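Local structure of fatty acid synthase 1, isoform A (Drosophila melanogaster, 6FN6) at residues F149-S155 against D175-F180; P33-T39 against W170-D175. The protein is probably a multifunctional enzyme that builds long-chain saturated fatty acids from acetyl-CoA and malonyl-CoA with NADPH, here as its dehydratase, enoylreductase and ketoreductase region. All coordinates share one frame; numbering follows the deposited sequence.

Interaction 1. Residues F149-S155 against D175-F180; sequences FRGIVRS and DTMLQF
Gly151 and Thr176 mark where the two backbones come nearest, with their CA atoms 6.0 Å apart. Strand 152-155 and the helix 175-180 run in roughly the same direction, at 31°, in what is predicted to be the C-terminal hotdog fold of the dehydratase. Strand and central helix of that fold pack here through buried side chains. Gln179 makes the polar link. Its NE2 donates to Phe149 O at 3.1 Å, in the carbonyl plane and on a lone pair, with an N-H...O angle of 156°. Phe149 O also lies close to the plane of the Gln179 amide. Tyr135 OH binds Gln179 OE1, so both ends of this amide have partners and its rotation is probably fixed. Asp175, the predicted proton donor, approaches the edge of the Phe149 ring, with its CG in the ring plane, though the exact place of the carboxylate is doubtful. The methyl CG2 of Thr176 fits against the backbone of Gly151, 3.7 Å from its N. Its OG1 turns back to Phe173 O. The terminal methyl CD1 of Ile152 packs against the helix, 3.7 Å from Gln179 CB. Phe180 has CG anti to its backbone N (chi1 -176°), which brings the ring end closer to the strand, and CE1 stops 3.6 Å from Ser155 OG.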
ATOM      1  N   PHE A 149      32.327  12.108  16.697  1.00 37.29           N
ATOM      2  CA  PHE A 149      31.735  11.256  15.670  1.00 35.39           C
ATOM      3  C   PHE A 149      32.762  10.263  15.135  1.00 34.75           C
ATOM      4  O   PHE A 149      32.423   9.365  14.365  1.00 33.38           O
ATOM      5  CB  PHE A 149      31.162  12.095  14.524  1.00 34.84           C
ATOM      6  CG  PHE A 149      29.804  12.673  14.814  1.00 34.98           C
ATOM      7  CD1 PHE A 149      28.657  11.968  14.490  1.00 33.79           C
ATOM      8  CD2 PHE A 149      29.673  13.916  15.408  1.00 36.49           C
ATOM      9  CE1 PHE A 149      27.404  12.490  14.752  1.00 34.07           C
ATOM     10  CE2 PHE A 149      28.424  14.444  15.673  1.00 36.77           C
ATOM     11  CZ  PHE A 149      27.288  13.730  15.345  1.00 35.54           C
ATOM     12  N   ARG A 150      34.020  10.434  15.530  1.00 50.33           N
ATOM     13  CA  ARG A 150      35.044   9.441  15.238  1.00 51.82           C
ATOM     14  C   ARG A 150      35.074   8.425  16.377  1.00 49.17           C
ATOM     15  O   ARG A 150      36.097   8.243  17.036  1.00 50.57           O
ATOM     16  CB  ARG A 150      36.412  10.103  15.051  1.00 55.14           C
ATOM     17  CG  ARG A 150      36.634  10.666  13.652  1.00 55.45           C
ATOM     18  CD  ARG A 150      37.936  11.444  13.554  1.00 56.93           C
ATOM     19  NE  ARG A 150      39.113  10.599  13.747  1.00 58.15           N
ATOM     20  CZ  ARG A 150      39.891  10.147  12.765  1.00 61.45           C
ATOM     21  NH1 ARG A 150      39.633  10.442  11.495  1.00 61.89           N
ATOM     22  NH2 ARG A 150      40.940   9.390  13.055  1.00 62.98           N
ATOM     23  N   GLY A 151      33.941   7.761  16.596  1.00 35.32           N
ATOM     24  CA  GLY A 151      33.752   6.925  17.768  1.00 36.31           C
ATOM     25  C   GLY A 151      33.977   5.437  17.578  1.00 35.56           C
ATOM     26  O   GLY A 151      33.869   4.669  18.535  1.00 38.77           O
ATOM     27  N   ILE A 152      34.267   5.021  16.351  1.00 34.28           N
ATOM     28  CA  ILE A 152      34.629   3.630  16.101  1.00 34.64           C
ATOM     29  C   ILE A 152      36.082   3.415  16.510  1.00 38.90           C
ATOM     30  O   ILE A 152      37.004   3.792  15.786  1.00 36.85           O
ATOM     31  CB  ILE A 152      34.410   3.240  14.631  1.00 32.41           C
ATOM     32  CG1 ILE A 152      32.937   3.422  14.252  1.00 31.41           C
ATOM     33  CG2 ILE A 152      34.850   1.797  14.398  1.00 32.34           C
ATOM     34  CD1 ILE A 152      32.638   3.223  12.773  1.00 30.61           C
ATOM     35  N   VAL A 153      36.275   2.811  17.677  1.00 61.05           N
ATOM     36  CA  VAL A 153      37.609   2.494  18.171  1.00 63.84           C
ATOM     37  C   VAL A 153      38.173   1.291  17.422  1.00 63.85           C
ATOM     38  O   VAL A 153      39.369   1.234  17.137  1.00 63.76           O
ATOM     39  CB  VAL A 153      37.611   2.230  19.693  1.00 66.88           C
ATOM     40  CG1 VAL A 153      37.350   3.523  20.457  1.00 69.11           C
ATOM     41  CG2 VAL A 153      36.586   1.178  20.067  1.00 66.79           C
ATOM     42  N   ARG A 154      37.311   0.327  17.112  1.00 42.10           N
ATOM     43  CA  ARG A 154      37.758  -0.936  16.537  1.00 44.06           C
ATOM     44  C   ARG A 154      36.709  -1.618  15.656  1.00 36.98           C
ATOM     45  O   ARG A 154      35.507  -1.487  15.879  1.00 35.89           O
ATOM     46  CB  ARG A 154      38.168  -1.878  17.671  1.00 51.42           C
ATOM     47  CG  ARG A 154      38.835  -3.172  17.235  1.00 61.12           C
ATOM     48  CD  ARG A 154      39.588  -3.833  18.387  1.00 73.20           C
ATOM     49  NE  ARG A 154      40.656  -2.979  18.914  1.00 84.78           N
ATOM     50  CZ  ARG A 154      40.593  -2.282  20.047  1.00 95.27           C
ATOM     51  NH1 ARG A 154      39.505  -2.308  20.809  1.00 98.24           N
ATOM     52  NH2 ARG A 154      41.631  -1.547  20.418  1.00 99.97           N
ATOM     53  N   SER A 155      37.191  -2.336  14.646  1.00 34.51           N
ATOM     54  CA  SER A 155      36.340  -3.139  13.775  1.00 33.51           C
ATOM     55  C   SER A 155      37.151  -4.250  13.125  1.00 33.86           C
ATOM     56  O   SER A 155      38.318  -4.057  12.790  1.00 34.20           O
ATOM     57  CB  SER A 155      35.694  -2.275  12.693  1.00 31.99           C
ATOM     58  OG  SER A 155      35.104  -3.085  11.688  1.00 31.25           O
ATOM     59  N   ASP A 175      25.104   7.223  15.837  1.00 38.94           N
ATOM     60  CA  ASP A 175      25.630   7.487  14.500  1.00 37.08           C
ATOM     61  C   ASP A 175      26.752   6.513  14.148  1.00 36.72           C
ATOM     62  O   ASP A 175      26.797   5.992  13.038  1.00 33.25           O
ATOM     63  CB  ASP A 175      26.139   8.924  14.385  1.00 38.30           C
ATOM     64  CG  ASP A 175      26.583   9.272  12.974  1.00 39.13           C
ATOM     65  OD1 ASP A 175      25.826   8.993  12.023  1.00 39.48           O
ATOM     66  OD2 ASP A 175      27.691   9.822  12.813  1.00 42.12           O
ATOM     67  N   THR A 176      27.657   6.268  15.090  1.00 39.10           N
ATOM     68  CA  THR A 176      28.767   5.350  14.849  1.00 36.60           C
ATOM     69  C   THR A 176      28.254   3.935  14.577  1.00 35.82           C
ATOM     70  O   THR A 176      28.925   3.145  13.917  1.00 33.07           O
ATOM     71  CB  THR A 176      29.764   5.323  16.030  1.00 34.98           C
ATOM     72  OG1 THR A 176      29.071   5.039  17.251  1.00 37.70           O
ATOM     73  CG2 THR A 176      30.480   6.657  16.149  1.00 32.91           C
ATOM     74  N   MET A 177      27.072   3.615  15.097  1.00 41.00           N
ATOM     75  CA  MET A 177      26.428   2.342  14.781  1.00 41.76           C
ATOM     76  C   MET A 177      26.052   2.292  13.298  1.00 41.53           C
ATOM     77  O   MET A 177      26.148   1.245  12.663  1.00 41.31           O
ATOM     78  CB  MET A 177      25.185   2.125  15.645  1.00 43.73           C
ATOM     79  CG  MET A 177      25.465   2.042  17.139  1.00 45.16           C
ATOM     80  SD  MET A 177      23.982   1.727  18.125  1.00 48.26           S
ATOM     81  CE  MET A 177      23.506   0.112  17.520  1.00 49.04           C
ATOM     82  N   LEU A 178      25.615   3.425  12.755  1.00 38.42           N
ATOM     83  CA  LEU A 178      25.289   3.508  11.334  1.00 38.31           C
ATOM     84  C   LEU A 178      26.559   3.501  10.491  1.00 32.70           C
ATOM     85  O   LEU A 178      26.605   2.890   9.423  1.00 30.25           O
ATOM     86  CB  LEU A 178      24.472   4.766  11.031  1.00 40.53           C
ATOM     87  CG  LEU A 178      23.194   4.978  11.844  1.00 41.44           C
ATOM     88  CD1 LEU A 178      22.402   6.148  11.282  1.00 40.75           C
ATOM     89  CD2 LEU A 178      22.346   3.717  11.880  1.00 41.36           C
ATOM     90  N   GLN A 179      27.587   4.190  10.973  1.00 34.72           N
ATOM     91  CA  GLN A 179      28.883   4.177  10.314  1.00 34.85           C
ATOM     92  C   GLN A 179      29.359   2.737  10.193  1.00 33.27           C
ATOM     93  O   GLN A 179      29.849   2.313   9.148  1.00 32.92           O
ATOM     94  CB  GLN A 179      29.907   5.008  11.088  1.00 35.26           C
ATOM     95  CG  GLN A 179      29.556   6.472  11.232  1.00 33.46           C
ATOM     96  CD  GLN A 179      30.585   7.222  12.051  1.00 33.50           C
ATOM     97  OE1 GLN A 179      31.622   6.670  12.415  1.00 30.64           O
ATOM     98  NE2 GLN A 179      30.303   8.483  12.351  1.00 35.50           N
ATOM     99  N   PHE A 180      29.215   1.996  11.282  1.00 32.79           N
ATOM    100  CA  PHE A 180      29.703   0.628  11.346  1.00 33.58           C
ATOM    101  C   PHE A 180      29.018  -0.267  10.321  1.00 36.49           C
ATOM    102  O   PHE A 180      29.650  -1.139   9.723  1.00 34.75           O
ATOM    103  CB  PHE A 180      29.502   0.059  12.750  1.00 32.56           C
ATOM    104  CG  PHE A 180      30.065  -1.315  12.921  1.00 30.95           C
ATOM    105  CD1 PHE A 180      31.414  -1.497  13.176  1.00 32.73           C
ATOM    106  CD2 PHE A 180      29.250  -2.425  12.818  1.00 30.16           C
ATOM    107  CE1 PHE A 180      31.936  -2.763  13.327  1.00 33.43           C
ATOM    108  CE2 PHE A 180      29.764  -3.692  12.969  1.00 31.92           C
ATOM    109  CZ  PHE A 180      31.108  -3.863  13.223  1.00 33.95           C
TER

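Interaction 2. Residues P33-T39 against W170-D175; sequences PATGYMT and WISFMD
Pro33 meets Ile171 first: its ring atom CG touches the branch methyl CG2 of Ile171 at 3.5 Å, and the two side chains cross at about a right angle. Pro33 is the N-cap residue of the helix that follows. Thr35 then reaches the other helix with its hydroxyl. With chi1 at 63°, OG1 sits between the backbone N and the carbonyl carbon and donates to Ile171 O at 3.0 Å. The donor is tilted 30° from the carbonyl plane. Asp175 N, the helical donor, reaches Ile171 O from the other face, so this oxygen holds two bonds. Thr35 CG2 packs 3.8 Å from Met174 CB. At Gly36 the CA atoms come nearest, 5.3 Å from Gly36 CA to Ile171 CA. Met38 adds a looser touch, CE to Met174 SD. Thr39 turns OG1 back to Thr35 O at 2.9 Å, while that same OG1 packs beside Ile171 CG1 and Met174 CE. The helix segments 34-39 and 170-175 cross at 131°, with their axes 8.4 Å apart. This joins the helix of the predicted N-terminal hotdog fold to that of the C-terminal one, the double-hotdog architecture of PKS/mFAS dehydratases, beside the predicted catalytic pair His24 and Asp175.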
ATOM      1  N   PRO A  33      22.585  14.776  11.695  1.00 33.78           N
ATOM      2  CA  PRO A  33      22.561  13.317  11.592  1.00 32.46           C
ATOM      3  C   PRO A  33      21.168  12.722  11.731  1.00 32.23           C
ATOM      4  O   PRO A  33      20.338  13.238  12.475  1.00 33.14           O
ATOM      5  CB  PRO A  33      23.454  12.874  12.751  1.00 32.65           C
ATOM      6  CG  PRO A  33      23.344  13.972  13.744  1.00 34.15           C
ATOM      7  CD  PRO A  33      23.226  15.228  12.943  1.00 34.81           C
ATOM      8  N   ALA A  34      20.929  11.633  11.010  1.00 41.39           N
ATOM      9  CA  ALA A  34      19.685  10.890  11.122  1.00 39.35           C
ATOM     10  C   ALA A  34      19.420  10.557  12.586  1.00 38.47           C
ATOM     11  O   ALA A  34      18.291  10.647  13.068  1.00 38.53           O
ATOM     12  CB  ALA A  34      19.753   9.629  10.284  1.00 38.24           C
ATOM     13  N   THR A  35      20.481  10.175  13.288  1.00 31.64           N
ATOM     14  CA  THR A  35      20.398   9.823  14.698  1.00 37.33           C
ATOM     15  C   THR A  35      20.119  11.050  15.557  1.00 40.99           C
ATOM     16  O   THR A  35      19.649  10.937  16.690  1.00 39.13           O
ATOM     17  CB  THR A  35      21.697   9.162  15.176  1.00 37.50           C
ATOM     18  OG1 THR A  35      22.779  10.094  15.050  1.00 38.07           O
ATOM     19  CG2 THR A  35      21.995   7.925  14.347  1.00 36.12           C
ATOM     20  N   GLY A  36      20.408  12.225  15.012  1.00 42.96           N
ATOM     21  CA  GLY A  36      20.065  13.468  15.673  1.00 43.58           C
ATOM     22  C   GLY A  36      18.560  13.598  15.784  1.00 42.80           C
ATOM     23  O   GLY A  36      18.028  13.930  16.843  1.00 43.12           O
ATOM     24  N   TYR A  37      17.876  13.337  14.675  1.00 37.58           N
ATOM     25  CA  TYR A  37      16.421  13.373  14.639  1.00 39.83           C
ATOM     26  C   TYR A  37      15.815  12.397  15.633  1.00 38.58           C
ATOM     27  O   TYR A  37      14.906  12.742  16.382  1.00 39.90           O
ATOM     28  CB  TYR A  37      15.918  13.030  13.244  1.00 37.24           C
ATOM     29  CG  TYR A  37      16.168  14.100  12.218  1.00 37.35           C
ATOM     30  CD1 TYR A  37      15.508  15.316  12.274  1.00 38.68           C
ATOM     31  CD2 TYR A  37      17.056  13.882  11.178  1.00 55.41           C
ATOM     32  CE1 TYR A  37      15.735  16.291  11.323  1.00 41.85           C
ATOM     33  CE2 TYR A  37      17.290  14.838  10.228  1.00 52.62           C
ATOM     34  CZ  TYR A  37      16.628  16.043  10.297  1.00 48.94           C
ATOM     35  OH  TYR A  37      16.877  16.987   9.331  1.00 53.79           O
ATOM     36  N   MET A  38      16.335  11.176  15.629  1.00 35.81           N
ATOM     37  CA  MET A  38      15.828  10.128  16.497  1.00 36.37           C
ATOM     38  C   MET A  38      15.927  10.570  17.951  1.00 37.96           C
ATOM     39  O   MET A  38      15.006  10.360  18.738  1.00 39.24           O
ATOM     40  CB  MET A  38      16.605   8.832  16.273  1.00 35.33           C
ATOM     41  CG  MET A  38      16.542   8.318  14.844  1.00 33.97           C
ATOM     42  SD  MET A  38      17.659   6.940  14.508  1.00 33.31           S
ATOM     43  CE  MET A  38      17.167   5.778  15.776  1.00 34.05           C
ATOM     44  N   THR A  39      17.038  11.210  18.296  1.00 37.65           N
ATOM     45  CA  THR A  39      17.248  11.704  19.651  1.00 39.38           C
ATOM     46  C   THR A  39      16.231  12.790  19.988  1.00 40.81           C
ATOM     47  O   THR A  39      15.668  12.797  21.080  1.00 42.49           O
ATOM     48  CB  THR A  39      18.677  12.250  19.834  1.00 53.67           C
ATOM     49  OG1 THR A  39      19.621  11.198  19.604  1.00 50.91           O
ATOM     50  CG2 THR A  39      18.879  12.807  21.243  1.00 56.79           C
ATOM     51  N   TRP A 170      24.289  10.373  22.955  1.00 43.15           N
ATOM     52  CA  TRP A 170      23.523   9.366  22.223  1.00 40.44           C
ATOM     53  C   TRP A 170      23.556   9.584  20.715  1.00 38.36           C
ATOM     54  O   TRP A 170      23.567   8.620  19.951  1.00 37.00           O
ATOM     55  CB  TRP A 170      22.072   9.346  22.711  1.00 41.32           C
ATOM     56  CG  TRP A 170      21.918   8.799  24.097  1.00 49.17           C
ATOM     57  CD1 TRP A 170      21.957   9.499  25.268  1.00 51.57           C
ATOM     58  CD2 TRP A 170      21.711   7.428  24.457  1.00 48.96           C
ATOM     59  NE1 TRP A 170      21.782   8.649  26.333  1.00 54.07           N
ATOM     60  CE2 TRP A 170      21.628   7.373  25.862  1.00 51.24           C
ATOM     61  CE3 TRP A 170      21.584   6.244  23.726  1.00 47.79           C
ATOM     62  CZ2 TRP A 170      21.425   6.178  26.549  1.00 52.98           C
ATOM     63  CZ3 TRP A 170      21.383   5.061  24.411  1.00 49.74           C
ATOM     64  CH2 TRP A 170      21.304   5.037  25.807  1.00 50.57           C
ATOM     65  N   ILE A 171      23.564  10.841  20.285  1.00 38.36           N
ATOM     66  CA  ILE A 171      23.579  11.141  18.857  1.00 36.76           C
ATOM     67  C   ILE A 171      24.840  10.573  18.214  1.00 35.72           C
ATOM     68  O   ILE A 171      24.765   9.822  17.241  1.00 34.29           O
ATOM     69  CB  ILE A 171      23.461  12.657  18.606  1.00 37.42           C
ATOM     70  CG1 ILE A 171      22.101  13.163  19.095  1.00 38.52           C
ATOM     71  CG2 ILE A 171      23.672  12.979  17.117  1.00 36.08           C
ATOM     72  CD1 ILE A 171      21.939  14.672  19.056  1.00 40.44           C
ATOM     73  N   SER A 172      25.999  10.919  18.761  1.00 47.91           N
ATOM     74  CA  SER A 172      27.260  10.455  18.197  1.00 46.60           C
ATOM     75  C   SER A 172      27.335   8.935  18.260  1.00 44.46           C
ATOM     76  O   SER A 172      27.732   8.284  17.292  1.00 41.36           O
ATOM     77  CB  SER A 172      28.451  11.077  18.932  1.00 49.43           C
ATOM     78  OG  SER A 172      28.704  10.419  20.161  1.00 51.93           O
ATOM     79  N   PHE A 173      26.950   8.372  19.400  1.00 40.04           N
ATOM     80  CA  PHE A 173      27.056   6.936  19.600  1.00 38.75           C
ATOM     81  C   PHE A 173      26.203   6.160  18.602  1.00 39.61           C
ATOM     82  O   PHE A 173      26.684   5.227  17.957  1.00 40.73           O
ATOM     83  CB  PHE A 173      26.651   6.558  21.022  1.00 40.35           C
ATOM     84  CG  PHE A 173      26.593   5.079  21.251  1.00 40.48           C
ATOM     85  CD1 PHE A 173      27.746   4.364  21.518  1.00 42.27           C
ATOM     86  CD2 PHE A 173      25.388   4.402  21.186  1.00 41.01           C
ATOM     87  CE1 PHE A 173      27.698   2.999  21.722  1.00 42.20           C
ATOM     88  CE2 PHE A 173      25.336   3.037  21.389  1.00 41.34           C
ATOM     89  CZ  PHE A 173      26.491   2.334  21.656  1.00 41.22           C
ATOM     90  N   MET A 174      24.936   6.541  18.475  1.00 38.62           N
ATOM     91  CA  MET A 174      24.040   5.857  17.555  1.00 39.53           C
ATOM     92  C   MET A 174      24.495   6.073  16.114  1.00 39.99           C
ATOM     93  O   MET A 174      24.304   5.206  15.264  1.00 41.05           O
ATOM     94  CB  MET A 174      22.594   6.329  17.752  1.00 41.95           C
ATOM     95  CG  MET A 174      21.932   5.735  18.998  1.00 43.23           C
ATOM     96  SD  MET A 174      20.127   5.838  19.017  1.00 40.30           S
ATOM     97  CE  MET A 174      19.874   7.605  19.195  1.00 40.44           C
ATOM     98  N   ASP A 175      25.104   7.223  15.837  1.00 38.94           N
ATOM     99  CA  ASP A 175      25.630   7.487  14.500  1.00 37.08           C
ATOM    100  C   ASP A 175      26.752   6.513  14.148  1.00 36.72           C
ATOM    101  O   ASP A 175      26.797   5.992  13.038  1.00 33.25           O
ATOM    102  CB  ASP A 175      26.139   8.924  14.385  1.00 38.30           C
ATOM    103  CG  ASP A 175      26.583   9.272  12.974  1.00 39.13           C
ATOM    104  OD1 ASP A 175      25.826   8.993  12.023  1.00 39.48           O
ATOM    105  OD2 ASP A 175      27.691   9.822  12.813  1.00 42.12           O
TER

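Interactions 1 and 2 use successive parts of helix 170-183 and share Asp175. Their centres are about 12 Å apart. Along the chain the segments alternate: 33-39, 149-155, 170-175, 175-180. Interaction 1 stays within the predicted C-terminal hotdog fold, whereas interaction 2 crosses to the N-terminal one. The helix is thus held by its own half and by the other half of the dehydratase. The two contacts also meet directly: Leu178 CD1 packs on Thr35 CG2 at 3.6 Å, and Phe149 CZ lies 4.1 Å from Ile171 CG2. Asp175 sits at their junction, its side chain about 3 Å from that of His24 at their nearest atoms, consistent with a dehydratase active site formed between the two folds.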